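Local coordinates for uncharacterized protein (Alicyclobacillus acidocaldarius subsp. acidocaldarius, PDB 3RQB), which is of uncharacterized function but has a hotdog fold and is probably an acyl-CoA thioesterase, at residues W146-S158 with A166-R178. Residues are numbered along the deposited sequence; the frame is centred on the assembly and turned at random.
Sequences WMQWYHVRLIRGS and ATTYQWMRDDPPR
Strands 150-156 and 168-174 form an antiparallel beta hairpin in the C-terminal half of this double-hotdog chain. Paired backbone bonds join His151 to Arg173 and Arg153 to Trp171. The register slips by one between Leu154 and Arg156, a beta bulge. There Tyr169 O takes Ile155 N at 3.1 Å and, weakly, Arg156 N. At the strand end Thr168 OG1 donates to a lone pair of Gly157 O (2.6 Å).

The Arg173 guanidinium lies flat on the His151 ring, centres 4.4 Å apart and planes about 15° apart. His151 CG is anti to its backbone N (chi1 -174°), which turns the ring against that flat group; CB also touches it. Arg173 NH1 also bonds Asp175 OD1 (3.0 Å, a salt bridge) and Asp174 O, both in the guanidinium plane. With an alanine here, Asp175 would probably lose its charge partner and His151 its stacking cover.

On the same side, Ile155 CD1 meets Trp171 CD1 at 3.5 Å, while Arg156 CD sits over one face of the Tyr169 ring. Arg153 pairs with Glu229 and Arg156 with Asp165. The in-plane bonds and the stack together limit rotation of the Arg173 guanidinium, and its positive charge probably disfavours protonation of His151.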
loop_
_atom_site.group_PDB
_atom_site.type_symbol
_atom_site.label_atom_id
_atom_site.label_comp_id
_atom_site.label_asym_id
_atom_site.label_seq_id
_atom_site.Cartn_x
_atom_site.Cartn_y
_atom_site.Cartn_z
ATOM N N TRP B 146 2.015 -20.609 13.346
ATOM C CA TRP B 146 2.240 -19.253 13.831
ATOM C C TRP B 146 1.075 -18.704 14.661
ATOM O O TRP B 146 1.261 -17.783 15.453
ATOM C CB TRP B 146 2.516 -18.313 12.662
ATOM C CG TRP B 146 1.323 -18.101 11.804
ATOM C CD1 TRP B 146 1.014 -18.764 10.650
ATOM C CD2 TRP B 146 0.260 -17.169 12.030
ATOM N NE1 TRP B 146 -0.174 -18.298 10.141
ATOM C CE2 TRP B 146 -0.659 -17.317 10.968
ATOM C CE3 TRP B 146 -0.007 -16.219 13.025
ATOM C CZ2 TRP B 146 -1.829 -16.550 10.870
ATOM C CZ3 TRP B 146 -1.171 -15.455 12.927
ATOM C CH2 TRP B 146 -2.066 -15.628 11.859
HETATM N N MSE B 147 -0.114 -19.275 14.474
HETATM C CA MSE B 147 -1.298 -18.856 15.226
HETATM C C MSE B 147 -1.071 -18.993 16.731
HETATM O O MSE B 147 -1.759 -18.362 17.542
HETATM C CB MSE B 147 -2.531 -19.691 14.843
HETATM C CG MSE B 147 -3.118 -19.446 13.455
HETATM SE SE MSE B 147 -4.809 -20.414 13.186
HETATM C CE MSE B 147 -5.974 -19.324 14.324
ATOM N N GLN B 148 -0.110 -19.831 17.099
ATOM C CA GLN B 148 0.131 -20.140 18.498
ATOM C C GLN B 148 0.839 -18.982 19.169
ATOM O O GLN B 148 0.925 -18.907 20.397
ATOM C CB GLN B 148 0.978 -21.391 18.615
ATOM C CG GLN B 148 2.434 -21.184 18.325
ATOM C CD GLN B 148 3.214 -22.445 18.598
ATOM O OE1 GLN B 148 2.801 -23.274 19.411
ATOM N NE2 GLN B 148 4.336 -22.612 17.910
ATOM N N TRP B 149 1.337 -18.083 18.334
ATOM C CA TRP B 149 2.131 -16.941 18.767
ATOM C C TRP B 149 1.277 -15.699 18.976
ATOM O O TRP B 149 1.802 -14.601 19.197
ATOM C CB TRP B 149 3.237 -16.654 17.750
ATOM C CG TRP B 149 4.137 -17.821 17.542
ATOM C CD1 TRP B 149 4.425 -18.449 16.358
ATOM C CD2 TRP B 149 4.845 -18.526 18.555
ATOM N NE1 TRP B 149 5.288 -19.497 16.579
ATOM C CE2 TRP B 149 5.562 -19.565 17.918
ATOM C CE3 TRP B 149 4.953 -18.377 19.941
ATOM C CZ2 TRP B 149 6.375 -20.449 18.624
ATOM C CZ3 TRP B 149 5.757 -19.253 20.640
ATOM C CH2 TRP B 149 6.458 -20.280 19.981
ATOM N N TYR B 150 -0.035 -15.859 18.847
ATOM C CA TYR B 150 -0.938 -14.732 19.026
ATOM C C TYR B 150 -2.129 -15.101 19.876
ATOM O O TYR B 150 -2.614 -16.238 19.838
ATOM C CB TYR B 150 -1.376 -14.153 17.674
ATOM C CG TYR B 150 -0.195 -13.624 16.905
ATOM C CD1 TYR B 150 0.252 -12.320 17.090
ATOM C CD2 TYR B 150 0.509 -14.446 16.036
ATOM C CE1 TYR B 150 1.357 -11.841 16.407
ATOM C CE2 TYR B 150 1.611 -13.981 15.347
ATOM C CZ TYR B 150 2.037 -12.678 15.533
ATOM O OH TYR B 150 3.143 -12.221 14.843
ATOM N N HIS B 151 -2.578 -14.130 20.662
ATOM C CA HIS B 151 -3.801 -14.285 21.421
ATOM C C HIS B 151 -4.889 -13.459 20.750
ATOM O O HIS B 151 -4.908 -12.232 20.837
ATOM C CB HIS B 151 -3.600 -13.832 22.870
ATOM C CG HIS B 151 -4.784 -14.089 23.751
ATOM N ND1 HIS B 151 -5.884 -13.256 23.785
ATOM C CD2 HIS B 151 -5.042 -15.089 24.630
ATOM C CE1 HIS B 151 -6.767 -13.735 24.644
ATOM N NE2 HIS B 151 -6.279 -14.844 25.172
ATOM N N VAL B 152 -5.824 -14.148 20.118
ATOM C CA VAL B 152 -6.898 -13.477 19.408
ATOM C C VAL B 152 -8.247 -13.767 20.050
ATOM O O VAL B 152 -8.637 -14.926 20.232
ATOM C CB VAL B 152 -6.957 -13.923 17.937
ATOM C CG1 VAL B 152 -8.045 -13.161 17.196
ATOM C CG2 VAL B 152 -5.601 -13.740 17.275
ATOM N N ARG B 153 -8.956 -12.707 20.407
ATOM C CA ARG B 153 -10.352 -12.847 20.767
ATOM C C ARG B 153 -11.161 -12.371 19.555
ATOM O O ARG B 153 -11.140 -11.192 19.201
ATOM C CB ARG B 153 -10.670 -12.043 22.027
ATOM C CG ARG B 153 -9.451 -11.775 22.888
ATOM C CD ARG B 153 -9.826 -11.158 24.218
ATOM N NE ARG B 153 -10.022 -12.190 25.229
ATOM C CZ ARG B 153 -9.319 -12.271 26.353
ATOM N NH1 ARG B 153 -8.383 -11.371 26.620
ATOM N NH2 ARG B 153 -9.560 -13.247 27.220
ATOM N N LEU B 154 -11.843 -13.299 18.896
ATOM C CA LEU B 154 -12.604 -12.937 17.711
ATOM C C LEU B 154 -13.980 -12.414 18.080
ATOM O O LEU B 154 -14.696 -13.003 18.901
ATOM C CB LEU B 154 -12.740 -14.105 16.738
ATOM C CG LEU B 154 -13.502 -13.695 15.473
ATOM C CD1 LEU B 154 -12.662 -12.792 14.576
ATOM C CD2 LEU B 154 -13.949 -14.918 14.716
ATOM N N ILE B 155 -14.331 -11.301 17.448
ATOM C CA ILE B 155 -15.544 -10.560 17.747
ATOM C C ILE B 155 -16.607 -10.848 16.711
ATOM O O ILE B 155 -17.669 -11.372 17.037
ATOM C CB ILE B 155 -15.260 -9.065 17.807
ATOM C CG1 ILE B 155 -14.104 -8.810 18.788
ATOM C CG2 ILE B 155 -16.518 -8.302 18.179
ATOM C CD1 ILE B 155 -13.747 -7.353 18.982
ATOM N N ARG B 156 -16.338 -10.481 15.465
ATOM C CA ARG B 156 -17.201 -10.894 14.363
ATOM C C ARG B 156 -16.341 -11.282 13.166
ATOM O O ARG B 156 -15.111 -11.227 13.240
ATOM C CB ARG B 156 -18.182 -9.780 13.980
ATOM C CG ARG B 156 -17.593 -8.731 13.069
ATOM C CD ARG B 156 -18.655 -7.807 12.518
ATOM N NE ARG B 156 -19.518 -8.468 11.544
ATOM C CZ ARG B 156 -20.236 -7.823 10.629
ATOM N NH1 ARG B 156 -20.184 -6.495 10.549
ATOM N NH2 ARG B 156 -21.004 -8.500 9.786
ATOM N N GLY B 157 -16.989 -11.665 12.068
ATOM C CA GLY B 157 -16.280 -11.944 10.831
ATOM C C GLY B 157 -15.356 -13.154 10.752
ATOM O O GLY B 157 -14.155 -12.994 10.521
ATOM N N SER B 158 -15.878 -14.356 10.981
ATOM C CA SER B 158 -15.058 -15.551 10.782
ATOM C C SER B 158 -15.548 -16.399 9.613
ATOM O O SER B 158 -16.489 -16.022 8.908
ATOM C CB SER B 158 -14.962 -16.400 12.058
ATOM O OG SER B 158 -16.235 -16.847 12.497
ATOM N N ALA B 166 -17.599 -9.321 4.435
ATOM C CA ALA B 166 -16.174 -9.630 4.570
ATOM C C ALA B 166 -15.464 -8.954 5.748
ATOM O O ALA B 166 -14.249 -9.028 5.856
ATOM C CB ALA B 166 -15.446 -9.334 3.266
ATOM N N THR B 167 -16.209 -8.249 6.589
ATOM C CA THR B 167 -15.603 -7.429 7.643
ATOM C C THR B 167 -15.334 -8.186 8.947
ATOM O O THR B 167 -16.229 -8.810 9.513
ATOM C CB THR B 167 -16.469 -6.177 7.948
ATOM O OG1 THR B 167 -16.451 -5.279 6.823
ATOM C CG2 THR B 167 -15.959 -5.463 9.187
ATOM N N THR B 168 -14.097 -8.107 9.424
ATOM C CA THR B 168 -13.696 -8.763 10.668
ATOM C C THR B 168 -13.310 -7.763 11.754
ATOM O O THR B 168 -12.645 -6.758 11.479
ATOM C CB THR B 168 -12.484 -9.701 10.445
ATOM O OG1 THR B 168 -12.899 -10.854 9.706
ATOM C CG2 THR B 168 -11.885 -10.155 11.775
ATOM N N TYR B 169 -13.748 -8.036 12.984
ATOM C CA TYR B 169 -13.227 -7.351 14.173
ATOM C C TYR B 169 -12.558 -8.378 15.079
ATOM O O TYR B 169 -13.099 -9.464 15.288
ATOM C CB TYR B 169 -14.337 -6.677 14.982
ATOM C CG TYR B 169 -15.178 -5.646 14.254
ATOM C CD1 TYR B 169 -14.756 -5.070 13.059
ATOM C CD2 TYR B 169 -16.405 -5.244 14.779
ATOM C CE1 TYR B 169 -15.550 -4.120 12.405
ATOM C CE2 TYR B 169 -17.198 -4.303 14.142
ATOM C CZ TYR B 169 -16.775 -3.742 12.955
ATOM O OH TYR B 169 -17.581 -2.804 12.329
ATOM N N GLN B 170 -11.389 -8.049 15.618
ATOM C CA GLN B 170 -10.774 -8.921 16.607
ATOM C C GLN B 170 -9.894 -8.198 17.620
ATOM O O GLN B 170 -9.240 -7.196 17.312
ATOM C CB GLN B 170 -9.969 -10.021 15.919
ATOM C CG GLN B 170 -8.708 -9.534 15.225
ATOM C CD GLN B 170 -8.213 -10.521 14.174
ATOM O OE1 GLN B 170 -9.006 -11.264 13.582
ATOM N NE2 GLN B 170 -6.897 -10.531 13.935
ATOM N N TRP B 171 -9.888 -8.721 18.837
ATOM C CA TRP B 171 -8.884 -8.335 19.803
ATOM C C TRP B 171 -7.707 -9.246 19.556
ATOM O O TRP B 171 -7.871 -10.453 19.353
ATOM C CB TRP B 171 -9.392 -8.524 21.228
ATOM C CG TRP B 171 -10.482 -7.575 21.605
ATOM C CD1 TRP B 171 -11.796 -7.878 21.838
ATOM C CD2 TRP B 171 -10.357 -6.160 21.790
ATOM N NE1 TRP B 171 -12.494 -6.741 22.158
ATOM C CE2 TRP B 171 -11.636 -5.671 22.138
ATOM C CE3 TRP B 171 -9.287 -5.257 21.695
ATOM C CZ2 TRP B 171 -11.877 -4.316 22.393
ATOM C CZ3 TRP B 171 -9.525 -3.910 21.949
ATOM C CH2 TRP B 171 -10.812 -3.455 22.292
HETATM N N MSE B 172 -6.518 -8.665 19.556
HETATM C CA MSE B 172 -5.315 -9.433 19.300
HETATM C C MSE B 172 -4.114 -8.821 20.010
HETATM O O MSE B 172 -4.011 -7.596 20.169
HETATM C CB MSE B 172 -5.046 -9.480 17.797
HETATM C CG MSE B 172 -4.698 -8.116 17.240
HETATM SE SE MSE B 172 -5.105 -7.884 15.364
HETATM C CE MSE B 172 -4.770 -5.971 15.242
ATOM N N ARG B 173 -3.206 -9.695 20.424
ATOM C CA ARG B 173 -1.931 -9.300 20.986
ATOM C C ARG B 173 -0.951 -10.423 20.721
ATOM O O ARG B 173 -1.345 -11.520 20.328
ATOM C CB ARG B 173 -2.042 -9.032 22.485
ATOM C CG ARG B 173 -2.338 -10.262 23.317
ATOM C CD ARG B 173 -2.081 -9.981 24.791
ATOM N NE ARG B 173 -2.632 -11.012 25.671
ATOM C CZ ARG B 173 -2.123 -12.235 25.801
ATOM N NH1 ARG B 173 -1.059 -12.585 25.089
ATOM N NH2 ARG B 173 -2.677 -13.111 26.636
ATOM N N ASP B 174 0.333 -10.138 20.880
ATOM C CA ASP B 174 1.330 -11.195 20.899
ATOM C C ASP B 174 0.978 -12.145 22.021
ATOM O O ASP B 174 0.519 -11.723 23.080
ATOM C CB ASP B 174 2.722 -10.630 21.176
ATOM C CG ASP B 174 3.146 -9.587 20.156
ATOM O OD1 ASP B 174 3.261 -8.390 20.527
ATOM O OD2 ASP B 174 3.366 -9.971 18.985
ATOM N N ASP B 175 1.177 -13.431 21.782
ATOM C CA ASP B 175 1.197 -14.384 22.873
ATOM C C ASP B 175 2.499 -15.165 22.742
ATOM O O ASP B 175 2.933 -15.465 21.629
ATOM C CB ASP B 175 -0.013 -15.326 22.800
ATOM C CG ASP B 175 -0.226 -16.124 24.094
ATOM O OD1 ASP B 175 -0.224 -15.509 25.191
ATOM O OD2 ASP B 175 -0.393 -17.366 24.011
ATOM N N PRO B 176 3.158 -15.456 23.873
ATOM C CA PRO B 176 2.878 -14.842 25.169
ATOM C C PRO B 176 3.141 -13.354 25.081
ATOM O O PRO B 176 3.855 -12.911 24.175
ATOM C CB PRO B 176 3.913 -15.490 26.094
ATOM C CG PRO B 176 4.961 -15.998 25.198
ATOM C CD PRO B 176 4.241 -16.441 23.969
ATOM N N PRO B 177 2.589 -12.593 26.032
ATOM C CA PRO B 177 2.516 -11.127 25.973
ATOM C C PRO B 177 3.871 -10.527 25.679
ATOM O O PRO B 177 4.876 -10.954 26.253
ATOM C CB PRO B 177 2.063 -10.740 27.383
ATOM C CG PRO B 177 2.439 -11.922 28.246
ATOM C CD PRO B 177 2.258 -13.115 27.370
ATOM N N ARG B 178 3.908 -9.567 24.767
ATOM C CA ARG B 178 5.165 -8.893 24.480
ATOM C C ARG B 178 4.920 -7.419 24.234
ATOM O O ARG B 178 3.950 -7.053 23.569
ATOM C CB ARG B 178 5.834 -9.533 23.259
ATOM C CG ARG B 178 6.964 -8.729 22.638
ATOM C CD ARG B 178 7.458 -9.405 21.358
ATOM N NE ARG B 178 8.724 -8.861 20.854
ATOM C CZ ARG B 178 8.817 -7.779 20.083
ATOM N NH1 ARG B 178 7.717 -7.111 19.739
ATOM N NH2 ARG B 178 10.004 -7.358 19.663
#